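Local atomic coordinates of conserved uncharacterized protein (predicted phosphoesterase COG0622) (PDB entry 3CK2), a protein that is a predicted phosphoesterase of the calcineurin-like superfamily, binds two manganese ions and probably hydrolyses phosphate esters. Residues A[154-159]-A[171-176]. Residues are numbered along the deposited sequence; the frame is centred on the assembly and turned at random.
With SRT (S,R meso-tartaric acid), chain F.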
loop_
_atom_site.group_PDB
_atom_site.type_symbol
_atom_site.label_atom_id
_atom_site.label_comp_id
_atom_site.label_asym_id
_atom_site.label_seq_id
_atom_site.Cartn_x
_atom_site.Cartn_y
_atom_site.Cartn_z
ATOM N N TYR A 154 6.736 14.473 -9.500
ATOM C CA TYR A 154 7.333 13.451 -8.670
ATOM C C TYR A 154 6.380 12.569 -7.917
ATOM O O TYR A 154 5.388 13.009 -7.432
ATOM C CB TYR A 154 8.214 14.120 -7.616
ATOM C CG TYR A 154 9.321 14.933 -8.187
ATOM C CD1 TYR A 154 10.352 14.340 -8.856
ATOM C CD2 TYR A 154 9.316 16.302 -8.084
ATOM C CE1 TYR A 154 11.341 15.074 -9.390
ATOM C CE2 TYR A 154 10.305 17.044 -8.619
ATOM C CZ TYR A 154 11.311 16.425 -9.273
ATOM O OH TYR A 154 12.295 17.156 -9.824
ATOM N N PHE A 155 6.751 11.320 -7.780
ATOM C CA PHE A 155 6.351 10.476 -6.651
ATOM C C PHE A 155 7.521 10.456 -5.654
ATOM O O PHE A 155 8.662 10.176 -6.029
ATOM C CB PHE A 155 6.130 9.016 -7.051
ATOM C CG PHE A 155 5.063 8.798 -8.063
ATOM C CD1 PHE A 155 3.743 9.130 -7.787
ATOM C CD2 PHE A 155 5.363 8.189 -9.281
ATOM C CE1 PHE A 155 2.746 8.883 -8.711
ATOM C CE2 PHE A 155 4.358 7.953 -10.224
ATOM C CZ PHE A 155 3.055 8.288 -9.936
ATOM N N LYS A 156 7.231 10.728 -4.383
ATOM C CA LYS A 156 8.239 10.618 -3.331
ATOM C C LYS A 156 7.775 9.512 -2.392
ATOM O O LYS A 156 6.672 9.580 -1.878
ATOM C CB LYS A 156 8.419 11.959 -2.588
ATOM C CG LYS A 156 9.360 11.884 -1.354
ATOM C CD LYS A 156 10.790 11.378 -1.725
ATOM C CE LYS A 156 11.625 11.037 -0.500
ATOM N NZ LYS A 156 11.529 12.146 0.485
ATOM N N VAL A 157 8.595 8.475 -2.214
ATOM C CA VAL A 157 8.276 7.366 -1.294
ATOM C C VAL A 157 9.221 7.309 -0.086
ATOM O O VAL A 157 10.442 7.290 -0.227
ATOM C CB VAL A 157 8.318 6.005 -2.025
ATOM C CG1 VAL A 157 7.997 4.853 -1.048
ATOM C CG2 VAL A 157 7.401 6.039 -3.305
ATOM N N ASP A 158 8.635 7.327 1.106
ATOM C CA ASP A 158 9.367 7.077 2.345
ATOM C C ASP A 158 8.777 5.886 3.040
ATOM O O ASP A 158 7.564 5.697 3.034
ATOM C CB ASP A 158 9.252 8.259 3.277
ATOM C CG ASP A 158 10.065 9.444 2.811
ATOM O OD1 ASP A 158 11.321 9.368 2.719
ATOM O OD2 ASP A 158 9.421 10.442 2.498
ATOM N N PHE A 159 9.638 5.078 3.644
ATOM C CA PHE A 159 9.174 4.002 4.500
ATOM C C PHE A 159 9.294 4.390 5.970
ATOM O O PHE A 159 10.267 4.971 6.373
ATOM C CB PHE A 159 9.915 2.709 4.170
ATOM C CG PHE A 159 9.608 2.193 2.795
ATOM C CD1 PHE A 159 8.594 1.297 2.596
ATOM C CD2 PHE A 159 10.341 2.620 1.703
ATOM C CE1 PHE A 159 8.339 0.838 1.339
ATOM C CE2 PHE A 159 10.086 2.143 0.440
ATOM C CZ PHE A 159 9.077 1.264 0.258
ATOM N N SER A 171 14.228 5.361 1.114
ATOM C CA SER A 171 13.429 6.400 0.443
ATOM C C SER A 171 13.789 6.473 -1.031
ATOM O O SER A 171 14.911 6.231 -1.384
ATOM C CB SER A 171 13.644 7.763 1.087
ATOM O OG SER A 171 13.151 7.732 2.390
ATOM N N LYS A 172 12.814 6.776 -1.885
ATOM C CA LYS A 172 13.046 6.950 -3.316
ATOM C C LYS A 172 12.233 8.124 -3.852
ATOM O O LYS A 172 11.132 8.377 -3.402
ATOM C CB LYS A 172 12.682 5.673 -4.082
ATOM C CG LYS A 172 13.450 4.389 -3.627
ATOM C CD LYS A 172 13.829 3.539 -4.820
ATOM C CE LYS A 172 14.066 2.051 -4.496
ATOM N NZ LYS A 172 14.001 1.231 -5.767
ATOM N N GLU A 173 12.791 8.825 -4.828
ATOM C CA GLU A 173 12.066 9.854 -5.546
ATOM C C GLU A 173 12.073 9.503 -7.017
ATOM O O GLU A 173 13.135 9.262 -7.560
ATOM C CB GLU A 173 12.690 11.247 -5.321
ATOM C CG GLU A 173 11.905 12.334 -6.051
ATOM C CD GLU A 173 11.954 13.697 -5.388
ATOM O OE1 GLU A 173 13.048 14.293 -5.365
ATOM O OE2 GLU A 173 10.869 14.178 -4.940
ATOM N N PHE A 174 10.889 9.467 -7.637
ATOM C CA PHE A 174 10.732 9.176 -9.066
ATOM C C PHE A 174 10.169 10.393 -9.814
ATOM O O PHE A 174 9.186 10.994 -9.383
ATOM C CB PHE A 174 9.768 8.006 -9.264
ATOM C CG PHE A 174 10.138 6.756 -8.491
ATOM C CD1 PHE A 174 11.025 5.831 -9.023
ATOM C CD2 PHE A 174 9.588 6.499 -7.246
ATOM C CE1 PHE A 174 11.362 4.667 -8.311
ATOM C CE2 PHE A 174 9.929 5.356 -6.529
ATOM C CZ PHE A 174 10.816 4.436 -7.071
ATOM N N SER A 175 10.766 10.771 -10.933
ATOM C CA SER A 175 10.136 11.813 -11.749
ATOM C C SER A 175 9.170 11.192 -12.763
ATOM O O SER A 175 9.411 10.109 -13.300
ATOM C CB SER A 175 11.156 12.757 -12.409
ATOM O OG SER A 175 12.297 12.061 -12.799
ATOM N N ARG A 176 8.083 11.917 -13.013
ATOM C CA ARG A 176 6.914 11.414 -13.736
ATOM C C ARG A 176 6.805 11.964 -15.168
ATOM O O ARG A 176 7.603 12.810 -15.561
ATOM C CB ARG A 176 5.652 11.808 -12.977
ATOM C CG ARG A 176 5.601 11.375 -11.547
ATOM C CD ARG A 176 4.268 11.818 -10.947
ATOM N NE ARG A 176 3.147 11.219 -11.669
ATOM C CZ ARG A 176 1.866 11.442 -11.399
ATOM N NH1 ARG A 176 0.924 10.832 -12.110
ATOM N NH2 ARG A 176 1.522 12.255 -10.410
HETATM O O1 SRT F . 14.053 12.238 1.549
HETATM O O11 SRT F . 15.807 11.298 2.505
HETATM C C1 SRT F . 14.626 11.728 2.542
HETATM C C2 SRT F . 13.847 11.602 3.826
HETATM O O2 SRT F . 12.621 10.943 3.513
HETATM C C3 SRT F . 13.476 12.942 4.491
HETATM O O3 SRT F . 14.328 14.000 4.025
HETATM C C4 SRT F . 13.502 12.861 6.009
HETATM O O4 SRT F . 13.104 13.852 6.667
HETATM O O41 SRT F . 13.881 11.817 6.593
HETATM O O HOH W 1 12.364 5.284 3.858
#
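S171 OG has two partners. It donates to D158 OD1, with OG and OD1 2.5 Å apart, very short and of doubtful exact length, and it accepts a bond from a water. That water also takes the N-H of F159, so it ties S171 back to the other strand. D158 OD2 forms a salt bridge with R147 and a weaker, longer one with K156 NZ. K156 reaches the bound meso-tartrate by bending at chi2 and chi4; its NZ donates to tartrate O1 at 2.7 Å. K156, D158 and S171, with V166, make up the tartrate pocket.

Between the strands, F155 and F174 form a hydrogen-bonded antiparallel pair. F174 N to F155 O is 2.8 Å and nearly straight. V157 and K172 repeat the pattern, with V157 N to K172 O at 2.8 Å. K156 and E173 are the non-hydrogen-bonded pair between them.

At the far end, R176 lies over one face of the F155 ring. Its CD sits 3.8 Å from the ring centroid, a CH-pi contact. The chain bends at chi3 (60°), and the guanidinium stays 18° from the ring plane, with NE 3.4 Å from F155 CZ. R176 NH2 is held by the carbonyl of D151. The E173 carboxylate stacks on a face of the Y154 ring near its rim, the planes 28° apart. On the F155 side of the sheet, V157 CG2 meets the edge of the F174 ring at 4.2 Å.

The two strands form a beta hairpin at one margin of the six-stranded sheet. Strand 172-175 is outermost within the chain, and strand 145-150 flanks 154-160. F155 and F174 pack against strands 117-122 and 125-130 of the second sheet, and V157 against L128 of 125-130, as in the two-sheet core of calcineurin-like phosphoesterases.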